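Local coordinates for protein HemO (Neisseria meningitidis, PDB 1J77) that binds heme and, as a heme oxygenase, probably breaks open the porphyrin ring by oxidation, at residues R149-H152 with W153-F156; C113-G116 with S117-G120; P70-E73 with Y74-R77; D18-A21 with V22-V26. All coordinates share one frame; numbering follows the deposited sequence.

Contact 1 of 4, residues R149-H152 with W153-F156; sequences RGKH and WRAF
Arg149, Gly150, Lys151 and His152 give their carbonyls to the N-H groups four residues on, which makes this the first two turns of the alpha helix 149-162. The hydrogen bond from Arg154 N to Gly150 O is the straightest of the four, 2.9 Å long with an N-H...O angle of 175°; that from Ala155 N to Lys151 O is the longest, at 3.2 Å.

Van der Waals packing centres on Gly150. Lacking a side chain, it lets Arg154 fold back along the helix: the Arg154 guanidinium lays one face over the peptide, its CZ 3.6 Å from Gly150 C, while Arg154 CG touches Gly150 O at 3.2 Å. The two aromatic residues of this turn point elsewhere. With CG anti to the backbone N (chi1 174°), Trp153 sends its indole away from this turn, toward Leu119 and the heme, as a large, mostly apolar ring suits a pocket wall. The His152 ring stacks on His145.

Electrostatics are less favourable on the exposed flank. Two like charges meet there, Lys151 NZ lying 3.8 Å from Arg154 NH1, while the aliphatic part of the lysine lies closer, with Lys151 CD 3.5 Å from Arg154 NH1.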
loop_
_atom_site.group_PDB
_atom_site.type_symbol
_atom_site.label_atom_id
_atom_site.label_comp_id
_atom_site.label_asym_id
_atom_site.label_seq_id
_atom_site.Cartn_x
_atom_site.Cartn_y
_atom_site.Cartn_z
ATOM N N ARG A 149 -1.166 8.041 12.964
ATOM C CA ARG A 149 -1.501 7.848 11.559
ATOM C C ARG A 149 -2.023 9.115 10.908
ATOM O O ARG A 149 -1.601 9.478 9.811
ATOM C CB ARG A 149 -2.565 6.769 11.386
ATOM C CG ARG A 149 -2.117 5.398 11.805
ATOM C CD ARG A 149 -3.103 4.327 11.434
ATOM N NE ARG A 149 -2.853 3.105 12.190
ATOM C CZ ARG A 149 -2.077 2.107 11.818
ATOM N NH1 ARG A 149 -1.364 2.167 10.693
ATOM N NH2 ARG A 149 -1.966 1.055 12.602
ATOM N N GLY A 150 -2.928 9.815 11.577
ATOM C CA GLY A 150 -3.555 10.969 10.975
ATOM C C GLY A 150 -2.640 12.161 10.876
ATOM O O GLY A 150 -2.623 12.809 9.836
ATOM N N LYS A 151 -1.902 12.442 11.949
ATOM C CA LYS A 151 -0.972 13.566 11.953
ATOM C C LYS A 151 -0.035 13.434 10.775
ATOM O O LYS A 151 0.184 14.391 10.029
ATOM C CB LYS A 151 -0.164 13.623 13.249
ATOM C CG LYS A 151 -0.883 14.312 14.391
ATOM C CD LYS A 151 -1.286 15.754 14.069
ATOM C CE LYS A 151 -1.777 16.466 15.329
ATOM N NZ LYS A 151 -2.846 17.480 15.095
ATOM N N HIS A 152 0.476 12.221 10.604
ATOM C CA HIS A 152 1.421 11.899 9.542
ATOM C C HIS A 152 0.812 12.073 8.156
ATOM O O HIS A 152 1.411 12.709 7.283
ATOM C CB HIS A 152 1.947 10.489 9.785
ATOM C CG HIS A 152 2.957 10.032 8.789
ATOM N ND1 HIS A 152 4.034 10.806 8.408
ATOM C CD2 HIS A 152 3.056 8.869 8.095
ATOM C CE1 HIS A 152 4.732 10.146 7.494
ATOM N NE2 HIS A 152 4.167 8.965 7.299
ATOM N N TRP A 153 -0.384 11.529 7.941
ATOM C CA TRP A 153 -1.059 11.623 6.661
ATOM C C TRP A 153 -1.372 13.063 6.253
ATOM O O TRP A 153 -1.141 13.449 5.106
ATOM C CB TRP A 153 -2.355 10.746 6.680
ATOM C CG TRP A 153 -3.185 10.863 5.494
ATOM C CD1 TRP A 153 -4.386 11.447 5.408
ATOM C CD2 TRP A 153 -2.896 10.332 4.189
ATOM N NE1 TRP A 153 -4.865 11.388 4.123
ATOM C CE2 TRP A 153 -3.965 10.691 3.349
ATOM C CE3 TRP A 153 -1.798 9.652 3.629
ATOM C CZ2 TRP A 153 -3.992 10.378 2.009
ATOM C CZ3 TRP A 153 -1.845 9.329 2.318
ATOM C CH2 TRP A 153 -2.904 9.688 1.510
ATOM N N ARG A 154 -1.907 13.868 7.178
ATOM C CA ARG A 154 -2.216 15.262 6.881
ATOM C C ARG A 154 -0.943 16.011 6.438
ATOM O O ARG A 154 -0.966 16.784 5.493
ATOM C CB ARG A 154 -2.871 15.890 8.116
ATOM C CG ARG A 154 -4.187 15.190 8.460
ATOM C CD ARG A 154 -5.016 15.822 9.591
ATOM N NE ARG A 154 -5.527 14.769 10.471
ATOM C CZ ARG A 154 -5.154 14.604 11.734
ATOM N NH1 ARG A 154 -4.320 15.455 12.304
ATOM N NH2 ARG A 154 -5.645 13.601 12.457
ATOM N N ALA A 155 0.179 15.725 7.079
ATOM C CA ALA A 155 1.450 16.359 6.679
ATOM C C ALA A 155 1.792 15.930 5.265
ATOM O O ALA A 155 2.056 16.759 4.373
ATOM C CB ALA A 155 2.558 15.962 7.624
ATOM N N PHE A 156 1.730 14.616 5.037
ATOM C CA PHE A 156 2.038 14.081 3.748
ATOM C C PHE A 156 1.148 14.728 2.709
ATOM O O PHE A 156 1.598 15.146 1.633
ATOM C CB PHE A 156 1.790 12.563 3.751
ATOM C CG PHE A 156 2.232 11.890 2.496
ATOM C CD1 PHE A 156 3.587 11.692 2.248
ATOM C CD2 PHE A 156 1.307 11.478 1.543
ATOM C CE1 PHE A 156 3.984 11.095 1.100
ATOM C CE2 PHE A 156 1.724 10.871 0.385
ATOM C CZ PHE A 156 3.049 10.694 0.153
#

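Contact 2 of 4, residues C113-G116 with S117-G120. With HEM (protoporphyrin IX containing Fe), chain B.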
loop_
_atom_site.group_PDB
_atom_site.type_symbol
_atom_site.label_atom_id
_atom_site.label_comp_id
_atom_site.label_asym_id
_atom_site.label_seq_id
_atom_site.Cartn_x
_atom_site.Cartn_y
_atom_site.Cartn_z
ATOM N N CYS A 113 -0.878 5.802 -3.207
ATOM C CA CYS A 113 -1.499 4.495 -2.888
ATOM C C CYS A 113 -0.753 3.855 -1.738
ATOM O O CYS A 113 -1.350 3.441 -0.755
ATOM C CB CYS A 113 -1.429 3.651 -4.119
ATOM S SG CYS A 113 -2.201 2.089 -4.001
ATOM N N ALA A 114 0.584 3.771 -1.828
ATOM C CA ALA A 114 1.297 3.164 -0.746
ATOM C C ALA A 114 1.215 3.916 0.574
ATOM O O ALA A 114 1.136 3.307 1.645
ATOM C CB ALA A 114 2.803 2.934 -1.132
ATOM N N GLU A 115 1.281 5.254 0.505
ATOM C CA GLU A 115 1.302 5.998 1.726
ATOM C C GLU A 115 -0.099 6.001 2.375
ATOM O O GLU A 115 -0.214 5.880 3.613
ATOM C CB GLU A 115 1.921 7.382 1.516
ATOM C CG GLU A 115 2.291 8.064 2.839
ATOM C CD GLU A 115 3.198 7.267 3.728
ATOM O OE1 GLU A 115 4.171 6.642 3.250
ATOM O OE2 GLU A 115 2.978 7.270 4.948
ATOM N N GLY A 116 -1.134 6.100 1.566
ATOM C CA GLY A 116 -2.469 5.974 2.094
ATOM C C GLY A 116 -2.766 4.623 2.720
ATOM O O GLY A 116 -3.552 4.557 3.659
ATOM N N SER A 117 -2.112 3.564 2.286
ATOM C CA SER A 117 -2.323 2.257 2.855
ATOM C C SER A 117 -1.910 2.181 4.325
ATOM O O SER A 117 -2.441 1.361 5.089
ATOM C CB SER A 117 -1.588 1.210 2.020
ATOM O OG SER A 117 -0.193 1.116 2.330
ATOM N N ASN A 118 -0.983 3.038 4.732
ATOM C CA ASN A 118 -0.529 3.061 6.110
ATOM C C ASN A 118 -1.571 3.814 6.909
ATOM O O ASN A 118 -1.890 3.438 8.050
ATOM C CB ASN A 118 0.848 3.731 6.199
ATOM C CG ASN A 118 1.936 2.961 5.416
ATOM O OD1 ASN A 118 1.977 1.717 5.423
ATOM N ND2 ASN A 118 2.828 3.708 4.737
ATOM N N LEU A 119 -2.089 4.888 6.318
ATOM C CA LEU A 119 -3.182 5.657 6.911
ATOM C C LEU A 119 -4.243 4.674 7.376
ATOM O O LEU A 119 -4.623 4.619 8.553
ATOM C CB LEU A 119 -3.808 6.589 5.866
ATOM C CG LEU A 119 -4.579 7.805 6.350
ATOM C CD1 LEU A 119 -5.771 8.101 5.466
ATOM C CD2 LEU A 119 -4.932 7.707 7.816
ATOM N N GLY A 120 -4.686 3.844 6.457
ATOM C CA GLY A 120 -5.778 2.939 6.739
ATOM C C GLY A 120 -5.467 1.575 7.288
ATOM O O GLY A 120 -6.365 0.756 7.349
HETATM C CHA HEM B . -7.545 4.835 3.367
HETATM C CHB HEM B . -9.311 0.667 5.085
HETATM C CHC HEM B . -6.209 -1.800 2.239
HETATM C CHD HEM B . -4.797 2.388 0.179
HETATM C C1A HEM B . -8.219 3.924 4.143
HETATM C C2A HEM B . -9.089 4.236 5.300
HETATM C C3A HEM B . -9.556 3.072 5.746
HETATM C C4A HEM B . -9.038 1.993 4.918
HETATM C CMA HEM B . -10.515 2.889 6.949
HETATM C CAA HEM B . -9.387 5.613 5.961
HETATM C CBA HEM B . -8.427 5.805 7.136
HETATM C CGA HEM B . -8.547 7.188 7.749
HETATM O O1A HEM B . -9.082 8.104 7.059
HETATM O O2A HEM B . -8.122 7.345 8.933
HETATM C C1B HEM B . -8.629 -0.377 4.477
HETATM C C2B HEM B . -8.815 -1.770 4.774
HETATM C C3B HEM B . -7.978 -2.475 3.961
HETATM C C4B HEM B . -7.199 -1.507 3.191
HETATM C CMB HEM B . -9.828 -2.249 5.846
HETATM C CAB HEM B . -7.754 -3.988 3.919
HETATM C CBB HEM B . -8.749 -4.844 4.128
HETATM C C1C HEM B . -5.530 -0.877 1.490
HETATM C C2C HEM B . -4.434 -1.165 0.566
HETATM C C3C HEM B . -4.098 -0.014 -0.038
HETATM C C4C HEM B . -4.858 1.062 0.535
HETATM C CMC HEM B . -3.918 -2.581 0.275
HETATM C CAC HEM B . -3.035 0.222 -1.103
HETATM C CBC HEM B . -2.593 -0.798 -1.832
HETATM C C1D HEM B . -5.426 3.384 0.857
HETATM C C2D HEM B . -5.254 4.772 0.516
HETATM C C3D HEM B . -6.111 5.539 1.472
HETATM C C4D HEM B . -6.705 4.530 2.315
HETATM C CMD HEM B . -4.378 5.313 -0.616
HETATM C CAD HEM B . -6.267 7.053 1.614
HETATM C CBD HEM B . -7.608 7.547 1.159
HETATM C CGD HEM B . -7.518 9.052 1.269
HETATM O O1D HEM B . -7.055 9.680 0.286
HETATM O O2D HEM B . -7.969 9.621 2.311
HETATM N NA HEM B . -8.212 2.561 3.964
HETATM N NB HEM B . -7.670 -0.256 3.483
HETATM N NC HEM B . -5.727 0.472 1.441
HETATM N ND HEM B . -6.307 3.239 1.938
HETATM FE FE HEM B . -7.063 1.519 2.635
HETATM O O HOH W 1 4.503 2.717 2.350
HETATM O O HOH W 2 -5.588 1.592 3.911
#
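The distal helix of the heme pocket, helix 104-119, ends here, and Ser117 grips the turn before it through Ala114 while Gly116 and Gly120 lie against the porphyrin. Ser117 OG donates to Ala114 O at 2.7 Å. Its chi1 of 81° sets the hydroxyl between the backbone N and the carbonyl carbon, from where it folds back on the preceding turn; a small polar side chain can thus satisfy itself within the helix and still lay CB on the heme.

The backbone bonds are uneven. Asn118 N reaches Glu115 O at 3.1 Å from above the carbonyl plane, whereas the bond from Leu119 N to the same oxygen is weak. Gly120 N to Gly116 O, also 3.1 Å, is a sounder four-residue bond. On the side turned from the heme, the Glu115 carboxylate and the Asn118 amide cross at about a right angle, their planes 63° apart; Glu115 OE1 is hydrogen-bonded to Tyr60 OH, and a water accepts from Asn118 ND2 at 3.1 Å.

Without side chains, the glycines let the main chain reach the macrocycle: Gly116 C is 3.3 Å from C2D of the heme, and Gly120 CA 3.7 Å from C1A. Cys113 SG meets the vinyl carbon CAC at 3.5 Å, and Leu119 spreads its methyls against a propionate. The water bound to the iron makes a weak hydrogen bond to Ser117 O. A glycine-bearing distal helix whose backbone covers the oxygen-binding face is typical of heme oxygenases.

Contact 3 of 4, residues P70-E73 with Y74-R77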
loop_
_atom_site.group_PDB
_atom_site.type_symbol
_atom_site.label_atom_id
_atom_site.label_comp_id
_atom_site.label_asym_id
_atom_site.label_seq_id
_atom_site.Cartn_x
_atom_site.Cartn_y
_atom_site.Cartn_z
ATOM N N PRO A 70 10.404 16.313 2.432
ATOM C CA PRO A 70 11.481 15.982 3.369
ATOM C C PRO A 70 11.317 14.669 4.121
ATOM O O PRO A 70 10.267 14.416 4.662
ATOM C CB PRO A 70 11.445 17.153 4.361
ATOM C CG PRO A 70 10.087 17.725 4.200
ATOM C CD PRO A 70 9.829 17.639 2.734
ATOM N N GLU A 71 12.380 13.866 4.156
ATOM C CA GLU A 71 12.427 12.604 4.886
ATOM C C GLU A 71 11.570 11.510 4.268
ATOM O O GLU A 71 11.261 10.521 4.921
ATOM C CB GLU A 71 12.029 12.831 6.345
ATOM C CG GLU A 71 12.971 13.787 7.058
ATOM C CD GLU A 71 14.345 13.190 7.245
ATOM O OE1 GLU A 71 14.657 12.733 8.372
ATOM O OE2 GLU A 71 15.119 13.185 6.260
ATOM N N LEU A 72 11.247 11.663 2.988
ATOM C CA LEU A 72 10.392 10.673 2.329
ATOM C C LEU A 72 10.980 9.287 2.367
ATOM O O LEU A 72 10.259 8.316 2.619
ATOM C CB LEU A 72 10.135 11.066 0.888
ATOM C CG LEU A 72 9.298 10.118 0.023
ATOM C CD1 LEU A 72 7.819 10.034 0.573
ATOM C CD2 LEU A 72 9.328 10.504 -1.449
ATOM N N GLU A 73 12.265 9.167 2.085
ATOM C CA GLU A 73 12.883 7.852 2.064
ATOM C C GLU A 73 12.622 7.011 3.330
ATOM O O GLU A 73 12.603 5.771 3.272
ATOM C CB GLU A 73 14.383 8.008 1.828
ATOM C CG GLU A 73 15.101 8.906 2.815
ATOM C CD GLU A 73 16.596 8.932 2.566
ATOM O OE1 GLU A 73 17.193 7.830 2.563
ATOM O OE2 GLU A 73 17.160 10.033 2.358
ATOM N N TYR A 74 12.401 7.674 4.460
ATOM C CA TYR A 74 12.228 6.968 5.741
ATOM C C TYR A 74 10.817 6.448 6.009
ATOM O O TYR A 74 10.598 5.628 6.916
ATOM C CB TYR A 74 12.667 7.878 6.881
ATOM C CG TYR A 74 14.097 8.252 6.750
ATOM C CD1 TYR A 74 14.507 9.564 6.871
ATOM C CD2 TYR A 74 15.049 7.281 6.466
ATOM C CE1 TYR A 74 15.832 9.901 6.738
ATOM C CE2 TYR A 74 16.369 7.608 6.330
ATOM C CZ TYR A 74 16.753 8.916 6.466
ATOM O OH TYR A 74 18.073 9.228 6.326
ATOM N N MET A 75 9.868 6.909 5.208
ATOM C CA MET A 75 8.485 6.465 5.327
ATOM C C MET A 75 8.253 5.065 4.742
ATOM O O MET A 75 7.195 4.481 4.985
ATOM C CB MET A 75 7.552 7.471 4.663
ATOM C CG MET A 75 7.489 8.820 5.379
ATOM S SD MET A 75 6.578 10.002 4.396
ATOM C CE MET A 75 7.042 11.614 5.241
ATOM N N ALA A 76 9.229 4.523 4.012
ATOM C CA ALA A 76 9.063 3.208 3.376
ATOM C C ALA A 76 8.900 2.055 4.365
ATOM O O ALA A 76 9.520 2.025 5.432
ATOM C CB ALA A 76 10.200 2.915 2.422
ATOM N N ARG A 77 8.037 1.097 4.013
ATOM C CA ARG A 77 7.747 -0.031 4.900
ATOM C C ARG A 77 8.282 -1.384 4.446
ATOM O O ARG A 77 8.015 -2.413 5.026
ATOM C CB ARG A 77 6.234 -0.182 5.024
ATOM C CG ARG A 77 5.507 1.038 5.470
ATOM C CD ARG A 77 5.710 1.343 6.896
ATOM N NE ARG A 77 4.649 2.203 7.406
ATOM C CZ ARG A 77 4.778 2.999 8.457
ATOM N NH1 ARG A 77 5.930 3.059 9.114
ATOM N NH2 ARG A 77 3.755 3.738 8.860
HETATM O O HOH W 3 19.756 7.745 4.206
#
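Leu72 and Met75 form the packed side of residues 70-77: their chains cross at about a right angle, with Leu72 CD1 4.0 Å from Met75 SD. Both suit an inward position. Leucine brings a compact branched end, and methionine, extended beyond CG, a flexible sulfur arm; Tyr60 and Phe156, from helices 39-60 and 149-162, receive both of them.

What brings the two together is a pair of overlapping beta turns in the connection between helices 63-68 and 78-87. Tyr74 N donates to Glu71 O at 3.1 Å and Met75 N to Leu72 O at 3.0 Å, in each case from well above the carbonyl plane, as bonds spanning three residues commonly do. Glu71 itself has a positive phi of 71°, a left-handed conformation from which the turns start.

The other side is exposed, and there two glutamates attend one ring in different ways. Glu73, whose chi1 of 56° tucks CG in between its two main-chain neighbours, runs alongside Tyr74 and covers one ring face; its CG makes a CH-pi contact 3.8 Å from the Tyr74 ring centroid, and its carboxylate stacks nearly parallel to the ring. Glu71 comes instead to the ring edge, its carboxylate steeply turned to the ring plane, with Glu71 OE2 3.4 Å from Tyr74 CE1, where ring hydrogens carry slight positive charge. A water spans the polar ends, donating to Glu73 OE1 at 3.0 Å and lying 3.1 Å from Tyr74 OH.

Contact 4 of 4, residues D18-A21 with V22-V26; sequences DTTA and VHDSV. With HEM (protoporphyrin IX containing Fe), chain B.
A chi1 of 173° swings the His23 ring to the side opposite its own backbone N, away from the Thr19 and Thr20 carbonyls that its CB touches, and into the heme pocket; Asp24 takes chi1 -69°, which brings its carboxylate back beside that ring. These torsions put a metal bond and a hydrogen bond on one imidazole. NE2 of His23 binds the heme iron at 2.1 Å, and His23 ND1 donates to Asp24 OD1 at 3.1 Å, nearly straight at 172° and close to the ring plane, meeting the oxygen on its anti side.

The helix 11-32 supplies a firm base. His23 N and Asp24 N donate to Thr19 O and Thr20 O, each at 2.9 Å, and Ser25 N to Ala21 O. Just before, the regular pattern opens: a water takes the place of a direct link, donating to Asp18 O at 3.2 Å and accepting from Val22 N. The hydroxyls of Thr19 and Thr20 return to Leu15 O and Lys16 O, as threonines in a helix can, while Val22 lays CG1 3.3 Å from Thr19 O. Ser25 OG likewise turns to its own helix, reaching Val22 O at 2.7 Å, an oxygen that also accepts from Val26 N; the hydroxyl has a second partner in Lys185. Val26, apolar, presses CG1 on a heme methyl.

Gripped at both nitrogens, the proximal imidazole is fixed in rotation, and the nearby carboxylate would probably polarise its N-H and somewhat strengthen its donation to the iron.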
loop_
_atom_site.group_PDB
_atom_site.type_symbol
_atom_site.label_atom_id
_atom_site.label_comp_id
_atom_site.label_asym_id
_atom_site.label_seq_id
_atom_site.Cartn_x
_atom_site.Cartn_y
_atom_site.Cartn_z
ATOM N N ASP A 18 -11.436 9.763 -7.242
ATOM C CA ASP A 18 -11.296 8.987 -8.449
ATOM C C ASP A 18 -10.884 7.534 -8.145
ATOM O O ASP A 18 -10.945 6.722 -9.044
ATOM C CB ASP A 18 -10.302 9.627 -9.479
ATOM C CG ASP A 18 -10.790 10.939 -10.061
ATOM O OD1 ASP A 18 -11.964 11.286 -9.850
ATOM O OD2 ASP A 18 -10.052 11.652 -10.784
ATOM N N THR A 19 -10.434 7.247 -6.923
ATOM C CA THR A 19 -9.950 5.879 -6.570
ATOM C C THR A 19 -10.656 5.185 -5.417
ATOM O O THR A 19 -10.255 4.075 -5.013
ATOM C CB THR A 19 -8.408 5.810 -6.295
ATOM O OG1 THR A 19 -8.037 6.587 -5.149
ATOM C CG2 THR A 19 -7.603 6.380 -7.439
ATOM N N THR A 20 -11.732 5.776 -4.889
ATOM C CA THR A 20 -12.440 5.156 -3.790
ATOM C C THR A 20 -13.126 3.770 -4.087
ATOM O O THR A 20 -13.019 2.837 -3.285
ATOM C CB THR A 20 -13.420 6.101 -3.130
ATOM O OG1 THR A 20 -12.671 7.168 -2.550
ATOM C CG2 THR A 20 -14.096 5.425 -1.990
ATOM N N ALA A 21 -13.723 3.669 -5.265
ATOM C CA ALA A 21 -14.386 2.454 -5.705
ATOM C C ALA A 21 -13.300 1.360 -5.768
ATOM O O ALA A 21 -13.494 0.279 -5.232
ATOM C CB ALA A 21 -15.034 2.632 -7.085
ATOM N N VAL A 22 -12.176 1.616 -6.449
ATOM C CA VAL A 22 -11.169 0.555 -6.568
ATOM C C VAL A 22 -10.564 0.254 -5.207
ATOM O O VAL A 22 -10.245 -0.906 -4.910
ATOM C CB VAL A 22 -10.132 0.809 -7.699
ATOM C CG1 VAL A 22 -9.237 2.062 -7.421
ATOM C CG2 VAL A 22 -9.315 -0.457 -7.955
ATOM N N HIS A 23 -10.350 1.270 -4.381
ATOM C CA HIS A 23 -9.859 1.031 -3.043
ATOM C C HIS A 23 -10.774 0.033 -2.304
ATOM O O HIS A 23 -10.334 -0.913 -1.704
ATOM C CB HIS A 23 -9.822 2.329 -2.170
ATOM C CG HIS A 23 -9.475 2.050 -0.746
ATOM N ND1 HIS A 23 -10.413 1.643 0.186
ATOM C CD2 HIS A 23 -8.273 1.980 -0.131
ATOM C CE1 HIS A 23 -9.790 1.368 1.324
ATOM N NE2 HIS A 23 -8.486 1.610 1.162
ATOM N N ASP A 24 -12.074 0.295 -2.333
ATOM C CA ASP A 24 -12.999 -0.588 -1.664
ATOM C C ASP A 24 -12.979 -1.989 -2.270
ATOM O O ASP A 24 -13.105 -2.968 -1.509
ATOM C CB ASP A 24 -14.382 0.011 -1.631
ATOM C CG ASP A 24 -14.490 1.219 -0.729
ATOM O OD1 ASP A 24 -13.487 1.539 -0.030
ATOM O OD2 ASP A 24 -15.570 1.874 -0.647
ATOM N N SER A 25 -12.711 -2.104 -3.577
ATOM C CA SER A 25 -12.573 -3.452 -4.163
ATOM C C SER A 25 -11.366 -4.199 -3.576
ATOM O O SER A 25 -11.386 -5.442 -3.426
ATOM C CB SER A 25 -12.560 -3.404 -5.684
ATOM O OG SER A 25 -11.261 -3.050 -6.156
ATOM N N VAL A 26 -10.310 -3.442 -3.254
ATOM C CA VAL A 26 -9.121 -4.020 -2.642
ATOM C C VAL A 26 -9.367 -4.481 -1.207
ATOM O O VAL A 26 -9.057 -5.617 -0.837
ATOM C CB VAL A 26 -7.923 -3.000 -2.725
ATOM C CG1 VAL A 26 -6.781 -3.497 -1.833
ATOM C CG2 VAL A 26 -7.497 -2.853 -4.150
HETATM C CHA HEM B . -7.545 4.835 3.367
HETATM C CHB HEM B . -9.311 0.667 5.085
HETATM C CHC HEM B . -6.209 -1.800 2.239
HETATM C CHD HEM B . -4.797 2.388 0.179
HETATM C C1A HEM B . -8.219 3.924 4.143
HETATM C C2A HEM B . -9.089 4.236 5.300
HETATM C C3A HEM B . -9.556 3.072 5.746
HETATM C C4A HEM B . -9.038 1.993 4.918
HETATM C CMA HEM B . -10.515 2.889 6.949
HETATM C CAA HEM B . -9.387 5.613 5.961
HETATM C CBA HEM B . -8.427 5.805 7.136
HETATM C CGA HEM B . -8.547 7.188 7.749
HETATM O O1A HEM B . -9.082 8.104 7.059
HETATM O O2A HEM B . -8.122 7.345 8.933
HETATM C C1B HEM B . -8.629 -0.377 4.477
HETATM C C2B HEM B . -8.815 -1.770 4.774
HETATM C C3B HEM B . -7.978 -2.475 3.961
HETATM C C4B HEM B . -7.199 -1.507 3.191
HETATM C CMB HEM B . -9.828 -2.249 5.846
HETATM C CAB HEM B . -7.754 -3.988 3.919
HETATM C CBB HEM B . -8.749 -4.844 4.128
HETATM C C1C HEM B . -5.530 -0.877 1.490
HETATM C C2C HEM B . -4.434 -1.165 0.566
HETATM C C3C HEM B . -4.098 -0.014 -0.038
HETATM C C4C HEM B . -4.858 1.062 0.535
HETATM C CMC HEM B . -3.918 -2.581 0.275
HETATM C CAC HEM B . -3.035 0.222 -1.103
HETATM C CBC HEM B . -2.593 -0.798 -1.832
HETATM C C1D HEM B . -5.426 3.384 0.857
HETATM C C2D HEM B . -5.254 4.772 0.516
HETATM C C3D HEM B . -6.111 5.539 1.472
HETATM C C4D HEM B . -6.705 4.530 2.315
HETATM C CMD HEM B . -4.378 5.313 -0.616
HETATM C CAD HEM B . -6.267 7.053 1.614
HETATM C CBD HEM B . -7.608 7.547 1.159
HETATM C CGD HEM B . -7.518 9.052 1.269
HETATM O O1D HEM B . -7.055 9.680 0.286
HETATM O O2D HEM B . -7.969 9.621 2.311
HETATM N NA HEM B . -8.212 2.561 3.964
HETATM N NB HEM B . -7.670 -0.256 3.483
HETATM N NC HEM B . -5.727 0.472 1.441
HETATM N ND HEM B . -6.307 3.239 1.938
HETATM FE FE HEM B . -7.063 1.519 2.635
HETATM O O HOH W 4 -12.047 3.876 -8.256
HETATM O O HOH W 2 -5.588 1.592 3.911
#

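How the contacts relate
From the N terminus, contact 4 comes first, on helix 11-32; contact 3 follows in the connection between helices 63-68 and 78-87, contact 2 at the end of helix 104-119, and contact 1 at the start of helix 149-162. Each is local, so none closes a long loop, and the four run in series without nesting or crossing. Contacts 1, 2 and 3 touch in space: Arg149 NH1 of contact 1 probably bonds to Asn118 O of contact 2, and His152 CE1 meets Met75 CE of contact 3. Contact 4 stands apart, about 13 Å from contact 2 between centres, and the heme joins them, held between proximal and distal helices.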